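Local coordinates for protein NADH oxidoreductase (Mesorhizobium loti, PDB 3PI7) that probably acts as an NAD(P)H-dependent oxidoreductase of the quinone reductase type, pairing a GroES-like domain with a nucleotide-binding Rossmann domain, at residues A257-Y262 / D268-R273; P219-T224 / G243-A248; H212-K217 / R226-A231; L151-M156 / I182-E187. All coordinates share one frame; numbering follows the deposited sequence.

Contact 1. Residues A257-Y262 / D268-R273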
loop_
_atom_site.group_PDB
_atom_site.type_symbol
_atom_site.label_atom_id
_atom_site.label_comp_id
_atom_site.label_asym_id
_atom_site.label_seq_id
_atom_site.Cartn_x
_atom_site.Cartn_y
_atom_site.Cartn_z
ATOM N N ALA A 257 -2.037 -2.215 10.049
ATOM C CA ALA A 257 -0.791 -1.490 9.943
ATOM C C ALA A 257 -0.707 -0.730 8.640
ATOM O O ALA A 257 -1.179 -1.208 7.607
ATOM C CB ALA A 257 0.374 -2.433 10.041
ATOM N N ARG A 258 -0.156 0.486 8.724
ATOM C CA ARG A 258 0.060 1.361 7.563
ATOM C C ARG A 258 1.560 1.583 7.414
ATOM O O ARG A 258 2.223 2.105 8.337
ATOM C CB ARG A 258 -0.660 2.697 7.745
ATOM C CG ARG A 258 -2.176 2.575 7.710
ATOM C CD ARG A 258 -2.809 3.863 8.166
ATOM N NE ARG A 258 -2.464 4.995 7.314
ATOM C CZ ARG A 258 -2.699 6.264 7.646
ATOM N NH1 ARG A 258 -3.252 6.560 8.815
ATOM N NH2 ARG A 258 -2.373 7.244 6.816
ATOM N N TRP A 259 2.097 1.153 6.285
ATOM C CA TRP A 259 3.521 1.309 5.967
ATOM C C TRP A 259 3.597 2.565 5.151
ATOM O O TRP A 259 3.040 2.605 4.051
ATOM C CB TRP A 259 3.962 0.072 5.190
ATOM C CG TRP A 259 5.385 -0.002 4.717
ATOM C CD1 TRP A 259 6.405 0.883 4.940
ATOM C CD2 TRP A 259 5.954 -1.114 4.028
ATOM N NE1 TRP A 259 7.574 0.398 4.389
ATOM C CE2 TRP A 259 7.308 -0.807 3.778
ATOM C CE3 TRP A 259 5.412 -2.298 3.482
ATOM C CZ2 TRP A 259 8.154 -1.691 3.089
ATOM C CZ3 TRP A 259 6.249 -3.173 2.804
ATOM C CH2 TRP A 259 7.607 -2.889 2.646
ATOM N N ILE A 260 4.124 3.630 5.759
ATOM C CA ILE A 260 4.174 4.958 5.144
ATOM C C ILE A 260 5.601 5.247 4.733
ATOM O O ILE A 260 6.467 5.469 5.569
ATOM C CB ILE A 260 3.612 6.039 6.086
ATOM C CG1 ILE A 260 2.175 5.671 6.509
ATOM C CG2 ILE A 260 3.675 7.427 5.381
ATOM C CD1 ILE A 260 1.493 6.615 7.485
ATOM N N ILE A 261 5.849 5.143 3.439
ATOM C CA ILE A 261 7.209 5.278 2.906
ATOM C C ILE A 261 7.471 6.745 2.600
ATOM O O ILE A 261 6.704 7.348 1.856
ATOM C CB ILE A 261 7.351 4.383 1.645
ATOM C CG1 ILE A 261 7.315 2.896 2.073
ATOM C CG2 ILE A 261 8.654 4.734 0.901
ATOM C CD1 ILE A 261 7.367 1.810 0.946
ATOM N N TYR A 262 8.559 7.313 3.131
ATOM C CA TYR A 262 8.865 8.723 2.821
ATOM C C TYR A 262 10.347 8.895 2.386
ATOM O O TYR A 262 10.781 10.000 2.077
ATOM C CB TYR A 262 8.510 9.611 4.006
ATOM C CG TYR A 262 9.419 9.420 5.195
ATOM C CD1 TYR A 262 9.109 8.504 6.193
ATOM C CD2 TYR A 262 10.549 10.213 5.364
ATOM C CE1 TYR A 262 9.919 8.357 7.316
ATOM C CE2 TYR A 262 11.403 10.029 6.447
ATOM C CZ TYR A 262 11.061 9.125 7.438
ATOM O OH TYR A 262 11.849 8.993 8.538
ATOM N N ASP A 268 17.983 -1.911 -2.009
ATOM C CA ASP A 268 17.707 -3.345 -2.166
ATOM C C ASP A 268 16.187 -3.590 -2.312
ATOM O O ASP A 268 15.393 -2.766 -1.873
ATOM C CB ASP A 268 18.280 -4.170 -1.010
ATOM C CG ASP A 268 19.777 -4.389 -1.089
ATOM O OD1 ASP A 268 20.417 -3.822 -2.010
ATOM O OD2 ASP A 268 20.320 -5.071 -0.196
ATOM N N ALA A 269 15.801 -4.682 -2.992
ATOM C CA ALA A 269 14.396 -4.998 -3.289
ATOM C C ALA A 269 13.506 -4.889 -2.064
ATOM O O ALA A 269 13.836 -5.426 -0.999
ATOM C CB ALA A 269 14.293 -6.412 -3.882
ATOM N N THR A 270 12.373 -4.159 -2.210
ATOM C CA THR A 270 11.364 -4.022 -1.160
ATOM C C THR A 270 10.271 -5.039 -1.460
ATOM O O THR A 270 9.549 -4.918 -2.457
ATOM C CB THR A 270 10.842 -2.602 -1.054
ATOM O OG1 THR A 270 11.930 -1.732 -0.799
ATOM C CG2 THR A 270 9.820 -2.442 0.046
ATOM N N VAL A 271 10.174 -6.041 -0.604
ATOM C CA VAL A 271 9.247 -7.153 -0.804
ATOM C C VAL A 271 8.065 -7.025 0.137
ATOM O O VAL A 271 8.246 -6.692 1.300
ATOM C CB VAL A 271 9.977 -8.518 -0.606
ATOM C CG1 VAL A 271 9.003 -9.697 -0.603
ATOM C CG2 VAL A 271 11.065 -8.735 -1.655
ATOM N N ILE A 272 6.859 -7.292 -0.357
ATOM C CA ILE A 272 5.670 -7.475 0.497
ATOM C C ILE A 272 5.730 -8.976 0.781
ATOM O O ILE A 272 5.327 -9.795 -0.067
ATOM C CB ILE A 272 4.368 -7.031 -0.180
ATOM C CG1 ILE A 272 4.444 -5.565 -0.659
ATOM C CG2 ILE A 272 3.198 -7.257 0.786
ATOM C CD1 ILE A 272 3.330 -5.157 -1.708
ATOM N N ARG A 273 6.313 -9.338 1.933
ATOM C CA ARG A 273 6.555 -10.731 2.286
ATOM C C ARG A 273 5.293 -11.588 2.229
ATOM O O ARG A 273 5.331 -12.684 1.670
ATOM C CB ARG A 273 7.180 -10.849 3.682
ATOM C CG ARG A 273 7.799 -12.225 3.911
ATOM C CD ARG A 273 8.384 -12.354 5.302
ATOM N NE ARG A 273 9.575 -11.514 5.482
ATOM C CZ ARG A 273 10.270 -11.444 6.613
ATOM N NH1 ARG A 273 9.899 -12.151 7.671
ATOM N NH2 ARG A 273 11.336 -10.657 6.696
#

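Contact 2. Residues P219-T224 / G243-A248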
loop_
_atom_site.group_PDB
_atom_site.type_symbol
_atom_site.label_atom_id
_atom_site.label_comp_id
_atom_site.label_asym_id
_atom_site.label_seq_id
_atom_site.Cartn_x
_atom_site.Cartn_y
_atom_site.Cartn_z
ATOM N N PRO A 219 21.698 -10.497 15.581
ATOM C CA PRO A 219 21.290 -11.786 14.992
ATOM C C PRO A 219 19.826 -12.130 15.256
ATOM O O PRO A 219 19.175 -12.697 14.381
ATOM C CB PRO A 219 22.222 -12.801 15.667
ATOM C CG PRO A 219 22.708 -12.116 16.917
ATOM C CD PRO A 219 22.809 -10.671 16.541
ATOM N N ASP A 220 19.309 -11.767 16.444
ATOM C CA ASP A 220 17.929 -12.074 16.831
ATOM C C ASP A 220 16.974 -10.889 16.596
ATOM O O ASP A 220 15.905 -10.844 17.209
ATOM C CB ASP A 220 17.876 -12.528 18.305
ATOM C CG ASP A 220 18.446 -11.554 19.321
ATOM O OD1 ASP A 220 19.132 -10.585 18.905
ATOM O OD2 ASP A 220 18.219 -11.766 20.533
ATOM N N PHE A 221 17.336 -9.957 15.686
ATOM C CA PHE A 221 16.494 -8.796 15.381
ATOM C C PHE A 221 15.023 -9.152 15.082
ATOM O O PHE A 221 14.139 -8.497 15.635
ATOM C CB PHE A 221 17.056 -8.002 14.196
ATOM C CG PHE A 221 16.094 -6.959 13.684
ATOM C CD1 PHE A 221 15.809 -5.821 14.437
ATOM C CD2 PHE A 221 15.430 -7.138 12.474
ATOM C CE1 PHE A 221 14.883 -4.879 13.986
ATOM C CE2 PHE A 221 14.514 -6.179 12.015
ATOM C CZ PHE A 221 14.240 -5.062 12.783
ATOM N N GLU A 222 14.756 -10.116 14.159
ATOM C CA GLU A 222 13.377 -10.437 13.786
ATOM C C GLU A 222 12.593 -10.992 14.964
ATOM O O GLU A 222 11.421 -10.631 15.128
ATOM C CB GLU A 222 13.298 -11.387 12.579
ATOM C CG GLU A 222 13.404 -10.623 11.264
ATOM C CD GLU A 222 12.593 -11.107 10.074
ATOM O OE1 GLU A 222 11.400 -11.446 10.252
ATOM O OE2 GLU A 222 13.122 -11.040 8.939
ATOM N N ALA A 223 13.233 -11.826 15.801
ATOM C CA ALA A 223 12.582 -12.412 16.985
ATOM C C ALA A 223 12.253 -11.303 18.016
ATOM O O ALA A 223 11.129 -11.248 18.494
ATOM C CB ALA A 223 13.458 -13.493 17.603
ATOM N N THR A 224 13.197 -10.386 18.275
ATOM C CA THR A 224 13.018 -9.218 19.149
ATOM C C THR A 224 11.905 -8.366 18.567
ATOM O O THR A 224 11.009 -7.924 19.285
ATOM C CB THR A 224 14.350 -8.439 19.236
ATOM O OG1 THR A 224 15.323 -9.290 19.808
ATOM C CG2 THR A 224 14.247 -7.161 20.080
ATOM N N GLY A 243 13.411 -1.558 1.565
ATOM C CA GLY A 243 14.209 -2.776 1.489
ATOM C C GLY A 243 13.795 -3.851 2.478
ATOM O O GLY A 243 12.716 -3.780 3.083
ATOM N N PRO A 244 14.687 -4.838 2.666
ATOM C CA PRO A 244 14.406 -5.979 3.574
ATOM C C PRO A 244 14.068 -5.614 5.012
ATOM O O PRO A 244 13.221 -6.285 5.628
ATOM C CB PRO A 244 15.717 -6.774 3.546
ATOM C CG PRO A 244 16.327 -6.442 2.232
ATOM C CD PRO A 244 15.979 -5.009 1.963
ATOM N N LEU A 245 14.724 -4.570 5.570
ATOM C CA LEU A 245 14.418 -4.153 6.941
ATOM C C LEU A 245 12.966 -3.739 7.048
ATOM O O LEU A 245 12.247 -4.197 7.935
ATOM C CB LEU A 245 15.311 -2.980 7.361
ATOM C CG LEU A 245 15.009 -2.320 8.693
ATOM C CD1 LEU A 245 15.120 -3.316 9.837
ATOM C CD2 LEU A 245 15.892 -1.124 8.897
ATOM N N ALA A 246 12.523 -2.887 6.125
ATOM C CA ALA A 246 11.138 -2.416 6.189
ATOM C C ALA A 246 10.146 -3.553 5.882
ATOM O O ALA A 246 9.053 -3.585 6.460
ATOM C CB ALA A 246 10.956 -1.249 5.251
ATOM N N SER A 247 10.540 -4.479 4.993
ATOM C CA SER A 247 9.727 -5.646 4.638
ATOM C C SER A 247 9.456 -6.484 5.889
ATOM O O SER A 247 8.313 -6.893 6.121
ATOM C CB SER A 247 10.441 -6.486 3.585
ATOM O OG SER A 247 9.703 -7.671 3.335
ATOM N N ALA A 248 10.502 -6.713 6.705
ATOM C CA ALA A 248 10.432 -7.481 7.954
ATOM C C ALA A 248 9.567 -6.785 8.971
ATOM O O ALA A 248 8.737 -7.425 9.623
ATOM C CB ALA A 248 11.832 -7.685 8.518
HETATM O O HOH W 1 8.952 -10.037 10.070
#

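Contact 3. Residues H212-K217 / R226-A231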
loop_
_atom_site.group_PDB
_atom_site.type_symbol
_atom_site.label_atom_id
_atom_site.label_comp_id
_atom_site.label_asym_id
_atom_site.label_seq_id
_atom_site.Cartn_x
_atom_site.Cartn_y
_atom_site.Cartn_z
ATOM N N HIS A 212 11.456 1.968 22.295
ATOM C CA HIS A 212 12.279 0.837 21.867
ATOM C C HIS A 212 13.274 1.285 20.823
ATOM O O HIS A 212 12.919 2.022 19.902
ATOM C CB HIS A 212 11.384 -0.283 21.273
ATOM C CG HIS A 212 10.438 -0.891 22.260
ATOM N ND1 HIS A 212 10.781 -2.026 22.975
ATOM C CD2 HIS A 212 9.176 -0.527 22.590
ATOM C CE1 HIS A 212 9.716 -2.317 23.711
ATOM N NE2 HIS A 212 8.742 -1.426 23.541
ATOM N N VAL A 213 14.498 0.768 20.906
ATOM C CA VAL A 213 15.531 1.078 19.924
ATOM C C VAL A 213 16.120 -0.257 19.561
ATOM O O VAL A 213 16.703 -0.908 20.417
ATOM C CB VAL A 213 16.597 2.114 20.385
ATOM C CG1 VAL A 213 17.559 2.445 19.233
ATOM C CG2 VAL A 213 15.937 3.380 20.888
ATOM N N LEU A 214 15.906 -0.700 18.329
ATOM C CA LEU A 214 16.367 -2.032 17.929
ATOM C C LEU A 214 17.499 -1.929 16.942
ATOM O O LEU A 214 17.406 -1.170 15.982
ATOM C CB LEU A 214 15.217 -2.837 17.306
ATOM C CG LEU A 214 13.880 -2.904 18.103
ATOM C CD1 LEU A 214 12.867 -3.736 17.368
ATOM C CD2 LEU A 214 14.095 -3.442 19.502
ATOM N N ASN A 215 18.560 -2.700 17.178
ATOM C CA ASN A 215 19.694 -2.753 16.267
ATOM C C ASN A 215 19.347 -3.821 15.228
ATOM O O ASN A 215 19.230 -5.014 15.546
ATOM C CB ASN A 215 21.024 -3.023 17.016
ATOM C CG ASN A 215 22.231 -2.879 16.125
ATOM O OD1 ASN A 215 22.146 -3.015 14.903
ATOM N ND2 ASN A 215 23.377 -2.570 16.711
ATOM N N GLU A 216 19.138 -3.363 13.989
ATOM C CA GLU A 216 18.739 -4.212 12.863
ATOM C C GLU A 216 19.823 -5.241 12.498
ATOM O O GLU A 216 19.516 -6.231 11.823
ATOM C CB GLU A 216 18.363 -3.357 11.638
ATOM C CG GLU A 216 19.519 -2.682 10.918
ATOM C CD GLU A 216 19.269 -2.420 9.445
ATOM O OE1 GLU A 216 18.929 -3.378 8.712
ATOM O OE2 GLU A 216 19.418 -1.252 9.021
ATOM N N LYS A 217 21.082 -5.009 12.951
ATOM C CA LYS A 217 22.238 -5.872 12.699
ATOM C C LYS A 217 22.325 -7.027 13.688
ATOM O O LYS A 217 23.116 -7.951 13.465
ATOM C CB LYS A 217 23.545 -5.050 12.745
ATOM C CG LYS A 217 24.103 -4.655 11.376
ATOM C CD LYS A 217 23.399 -3.468 10.732
ATOM C CE LYS A 217 23.638 -3.435 9.238
ATOM N NZ LYS A 217 22.766 -2.443 8.552
ATOM N N ARG A 226 9.299 -9.212 16.635
ATOM C CA ARG A 226 7.989 -9.810 16.872
ATOM C C ARG A 226 7.562 -9.646 18.325
ATOM O O ARG A 226 6.385 -9.390 18.571
ATOM C CB ARG A 226 7.965 -11.289 16.453
ATOM C CG ARG A 226 8.245 -11.418 14.967
ATOM C CD ARG A 226 7.925 -12.761 14.357
ATOM N NE ARG A 226 8.093 -12.675 12.905
ATOM C CZ ARG A 226 7.153 -12.254 12.064
ATOM N NH1 ARG A 226 5.944 -11.931 12.511
ATOM N NH2 ARG A 226 7.407 -12.172 10.768
ATOM N N GLU A 227 8.500 -9.737 19.277
ATOM C CA GLU A 227 8.159 -9.554 20.696
ATOM C C GLU A 227 7.702 -8.130 20.933
ATOM O O GLU A 227 6.691 -7.907 21.594
ATOM C CB GLU A 227 9.353 -9.892 21.591
ATOM C CG GLU A 227 9.642 -11.387 21.700
ATOM C CD GLU A 227 10.919 -11.704 22.451
ATOM O OE1 GLU A 227 11.385 -10.841 23.225
ATOM O OE2 GLU A 227 11.419 -12.845 22.320
ATOM N N VAL A 228 8.393 -7.170 20.329
ATOM C CA VAL A 228 8.032 -5.751 20.505
ATOM C C VAL A 228 6.685 -5.455 19.810
ATOM O O VAL A 228 5.861 -4.721 20.357
ATOM C CB VAL A 228 9.175 -4.827 19.996
ATOM C CG1 VAL A 228 8.748 -3.356 20.067
ATOM C CG2 VAL A 228 10.440 -5.057 20.836
HETATM N N MSE A 229 6.478 -5.980 18.591
HETATM C CA MSE A 229 5.211 -5.765 17.894
HETATM C C MSE A 229 4.056 -6.320 18.688
HETATM O O MSE A 229 3.023 -5.684 18.740
HETATM C CB MSE A 229 5.199 -6.424 16.500
HETATM C CG MSE A 229 6.202 -5.845 15.570
HETATM SE SE MSE A 229 6.051 -3.984 15.245
HETATM C CE MSE A 229 7.497 -3.349 16.406
ATOM N N LYS A 230 4.234 -7.493 19.326
ATOM C CA LYS A 230 3.155 -8.094 20.117
ATOM C C LYS A 230 2.871 -7.225 21.345
ATOM O O LYS A 230 1.714 -6.996 21.683
ATOM C CB LYS A 230 3.523 -9.527 20.536
ATOM C CG LYS A 230 2.394 -10.263 21.269
ATOM C CD LYS A 230 2.720 -11.730 21.561
ATOM C CE LYS A 230 1.720 -12.383 22.502
ATOM N NZ LYS A 230 0.399 -12.649 21.860
ATOM N N ALA A 231 3.936 -6.740 21.997
ATOM C CA ALA A 231 3.824 -5.965 23.233
ATOM C C ALA A 231 3.230 -4.564 23.004
ATOM O O ALA A 231 2.417 -4.081 23.810
ATOM C CB ALA A 231 5.191 -5.854 23.891
#

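Contact 4. Residues L151-M156 / I182-E187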
loop_
_atom_site.group_PDB
_atom_site.type_symbol
_atom_site.label_atom_id
_atom_site.label_comp_id
_atom_site.label_asym_id
_atom_site.label_seq_id
_atom_site.Cartn_x
_atom_site.Cartn_y
_atom_site.Cartn_z
ATOM N N LEU A 151 8.600 20.511 9.430
ATOM C CA LEU A 151 7.244 20.402 8.893
ATOM C C LEU A 151 6.918 18.978 8.560
ATOM O O LEU A 151 5.774 18.591 8.747
ATOM C CB LEU A 151 7.019 21.308 7.679
ATOM C CG LEU A 151 7.188 22.805 8.006
ATOM C CD1 LEU A 151 7.009 23.628 6.765
ATOM C CD2 LEU A 151 6.181 23.267 9.106
ATOM N N THR A 152 7.911 18.171 8.127
ATOM C CA THR A 152 7.655 16.746 7.893
ATOM C C THR A 152 7.341 16.074 9.227
ATOM O O THR A 152 6.456 15.206 9.272
ATOM C CB THR A 152 8.877 16.081 7.237
ATOM O OG1 THR A 152 9.198 16.797 6.055
ATOM C CG2 THR A 152 8.638 14.609 6.890
ATOM N N ALA A 153 8.047 16.475 10.307
ATOM C CA ALA A 153 7.803 15.864 11.620
ATOM C C ALA A 153 6.401 16.166 12.088
ATOM O O ALA A 153 5.726 15.285 12.616
ATOM C CB ALA A 153 8.805 16.354 12.659
ATOM N N ILE A 154 5.969 17.407 11.946
ATOM C CA ILE A 154 4.626 17.777 12.378
ATOM C C ILE A 154 3.610 17.013 11.561
ATOM O O ILE A 154 2.702 16.411 12.123
ATOM C CB ILE A 154 4.424 19.309 12.291
ATOM C CG1 ILE A 154 5.293 19.987 13.385
ATOM C CG2 ILE A 154 2.906 19.704 12.436
ATOM C CD1 ILE A 154 5.506 21.519 13.176
ATOM N N ALA A 155 3.761 17.040 10.236
ATOM C CA ALA A 155 2.773 16.410 9.380
ATOM C C ALA A 155 2.685 14.895 9.607
ATOM O O ALA A 155 1.584 14.364 9.681
ATOM C CB ALA A 155 3.097 16.707 7.930
HETATM N N MSE A 156 3.822 14.214 9.760
HETATM C CA MSE A 156 3.807 12.769 9.938
HETATM C C MSE A 156 3.426 12.386 11.361
HETATM O O MSE A 156 2.716 11.409 11.542
HETATM C CB MSE A 156 5.150 12.148 9.525
HETATM C CG MSE A 156 5.361 12.252 8.006
HETATM SE SE MSE A 156 6.697 10.989 7.293
HETATM C CE MSE A 156 7.857 11.319 8.698
ATOM N N ILE A 182 10.473 11.825 17.639
ATOM C CA ILE A 182 10.619 11.189 18.960
ATOM C C ILE A 182 10.281 12.228 20.061
ATOM O O ILE A 182 9.507 11.912 20.970
ATOM C CB ILE A 182 12.020 10.534 19.153
ATOM C CG1 ILE A 182 12.164 9.283 18.271
ATOM C CG2 ILE A 182 12.206 10.131 20.630
ATOM C CD1 ILE A 182 13.598 8.753 18.079
ATOM N N GLY A 183 10.812 13.449 19.928
ATOM C CA GLY A 183 10.556 14.568 20.843
ATOM C C GLY A 183 9.079 14.904 20.973
ATOM O O GLY A 183 8.557 14.987 22.085
ATOM N N LEU A 184 8.385 15.047 19.836
ATOM C CA LEU A 184 6.931 15.269 19.784
ATOM C C LEU A 184 6.172 14.143 20.471
ATOM O O LEU A 184 5.202 14.382 21.184
ATOM C CB LEU A 184 6.450 15.343 18.323
ATOM C CG LEU A 184 6.842 16.581 17.511
ATOM C CD1 LEU A 184 6.444 16.416 16.041
ATOM C CD2 LEU A 184 6.190 17.854 18.086
ATOM N N ALA A 185 6.571 12.890 20.178
ATOM C CA ALA A 185 5.954 11.709 20.737
ATOM C C ALA A 185 6.060 11.702 22.246
ATOM O O ALA A 185 5.063 11.459 22.912
ATOM C CB ALA A 185 6.620 10.473 20.164
ATOM N N LYS A 186 7.242 12.018 22.780
ATOM C CA LYS A 186 7.492 12.005 24.229
ATOM C C LYS A 186 6.567 13.009 24.929
ATOM O O LYS A 186 6.020 12.700 25.986
ATOM C CB LYS A 186 8.973 12.296 24.534
ATOM C CG LYS A 186 9.350 12.145 26.008
ATOM C CD LYS A 186 10.792 12.561 26.276
ATOM C CE LYS A 186 11.146 12.381 27.737
ATOM N NZ LYS A 186 12.618 12.438 27.958
ATOM N N GLU A 187 6.367 14.176 24.322
ATOM C CA GLU A 187 5.495 15.230 24.852
ATOM C C GLU A 187 4.054 14.767 25.003
ATOM O O GLU A 187 3.389 15.146 25.962
ATOM C CB GLU A 187 5.501 16.448 23.915
ATOM C CG GLU A 187 6.774 17.264 23.882
ATOM C CD GLU A 187 6.715 18.391 22.868
ATOM O OE1 GLU A 187 5.595 18.815 22.497
ATOM O OE2 GLU A 187 7.797 18.841 22.430
#

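Contact 1. Residues A257-Y262 / D268-R273
Strand 258-261, which carries Trp-259, and the weakly bonded strand at about 270-272, which carries Thr-270, face each other without a backbone bond, and even their nearest CA atoms, those of Trp-259 and Ile-272, are 10.6 Å apart. The first is an inner strand of the six-stranded parallel Rossmann sheet. The second belongs to the dimer interface, where Thr-270, Val-271 and Ile-272 pair antiparallel with a strand of the second subunit, joining the two chains by strand pairing. One large side chain spans the gap. The indole of Trp-259 starts out anti to its own amide nitrogen (chi1 179°), which extends the six-membered ring toward the other strand, where the Thr-270 side chain comes from the opposite direction. Atom CH2 of Trp-259 meets CG2 of Thr-270 at 3.4 Å, and CZ2 of Trp-259 is almost as near the same methyl, 3.5 Å away. With chi1 at -58°, Thr-270 presents that methyl to the tryptophan while its OG1 bonds to the amide of Gly-243, so its polar and apolar branches serve different neighbours. The indole is held by more than this methyl: NE1 bonds to Asp-239, Phe-237 stacks on the ring system, and from its own strand Ile-261 CD1 lies 3.6 Å above the indole plane, toward the rim. In a different direction from CH2, the carbonyl oxygen of Val-271, itself an acceptor for Ser-247 OG, sits near the indole plane at the ring edge, 4.1 Å from CH2 of Trp-259.

Contact 2. Residues P219-T224 / G243-A248
Phe-221 and Leu-245 make the tight part of this meeting between helices 221-232 and 243-252, two neighbours packed on the Rossmann sheet; the start of helix 221-232 meets the first two turns of helix 243-252. The two side chains cross at about a right angle. One methyl, CD1 of Leu-245, bears obliquely on the ring, 3.5 Å from CZ of Phe-221 and 3.6 Å from CE2 of Phe-221. Both residues also rest on Thr-195 of strand 191-196, which places this apolar end against the sheet. The side nearer solvent is looser and polar. Here Glu-222, partly exposed, is bent at its second torsion (chi2 -144°), which carries the carboxylate across to the other helix; its OE2 comes within 3.6 Å of Ala-248 CB. That same oxygen forms a salt bridge with Arg-273. The second oxygen, OE1 of Glu-222, has a water at 2.8 Å that also lies 2.7 Å from the carbonyl oxygen of Ala-248, although other acceptors nearby compete for its two protons, so both bonds cannot be taken as certain. At the start of that helix, Asp-220 O accepts from both N and OG1 of Thr-224. Direct contact between the helices is thus apolar on the sheet side, whereas at the rim a carboxylate is matched by a guanidinium group and a water, an environment that probably favours its charged form.

Contact 3. Residues H212-K217 / R226-A231
The strand-to-helix half of a beta-alpha-beta crossover in the Rossmann domain brings His-212 and Val-228 together: strand 212-215 leads into helix 221-232, from which the chain continues to strand 236-239. Val-228 is the hub on the helix. Its CG1 methyl stands over one face of the His-212 imidazole, 3.7 Å from the ring centroid and 7° off the normal, a nearly centred CH-pi contact. The other methyl serves two partners, with CG2 of Val-228 lying 3.7 Å from ND1 of His-212 and 4.2 Å from CD2 of Leu-214. This division follows from the valine torsion (chi1 175°), in which CG1 is anti to the backbone nitrogen and CG2 is turned beside it. The ring nitrogens have partners too: NE2 bonds to Glu-232 at the end of the same helix, which helps fix the ring's rotation, and ND1 to a glycerol, probably from the crystallisation liquor. Replacing His-212 by an alanine would probably leave CG1 of Val-228 without the ring it packs on and Glu-232 without its NE2 partner, weakening the tie between strand and helix. At the strand's end, Asn-215 OD1 accepts from the amide N of Lys-217 at 3.0 Å, an Asx turn at the start of the connection to helix 221-232. Strand 212-215 is outermost within the chain on its side of the sheet and pairs in parallel with strand 191-196, while helix 221-232 also reaches inward, resting Met-229, here selenomethionine, on Ile-193 of that strand and on Ala-252 of helix 243-252.

Contact 4. Residues L151-M156 / I182-E187
No aromatic ring takes part where Leu-184 meets Ala-153; the flat group is the peptide unit joining Ala-153 to Ile-154, and a leucine methyl lies over one of its faces. That methyl, CD1 of Leu-184, approaches the carbonyl O of Ala-153 to 3.7 Å. The distance from CD1 of Leu-184 to atom C of Ala-153 is 4.0 Å. Toward the other end of the peptide it is 4.2 Å from the Ile-154 nitrogen. No hydrogen bond crosses here: the contact is of van der Waals type, made by one branch of one side chain. In Leu-184, CG anti to the carbonyl carbon (chi1 -71°) and an extended second torsion (chi2 173°) together carry CD1 toward the neighbouring helix. There the small Ala-153 lets the methyl come down onto the backbone, and CB of Ala-153 completes the seat 4.1 Å from the same CD1. Ile-154 offers mainly its backbone, as its CB points away from Leu-184; its side chain packs instead on Ala-304 and Ala-308 of helix 298-313. The contact thus joins helix 148-163 to helix 176-188 of the Rossmann domain, with Leu-177 and Ile-181 continuing the packing on Ala-153 and helix 298-313 reaching both Ile-154 and Leu-184.

Contacts 1, 2 and 3 are buried and lie on the same side of the chain's centre, whereas contact 4, though closer to that centre, is only partly buried. Contacts 2 and 3 share helix 221-232 and touch directly, Thr-224 packing on Leu-214 and Phe-221 on Asn-215, with centres about 9 Å apart. Contact 1 adjoins contact 2 through helix 243-252, where Trp-259 packs on Ala-246 and Arg-273 on Ala-248. Contact 4 does not touch contacts 2 or 3 but meets contact 1, where Met-156, a selenomethionine, packs on Tyr-262. Aromatic groups mark contacts 1, 2 and 3, with charge and water at the rim of contact 2; contact 4 relies on aliphatic groups and backbone.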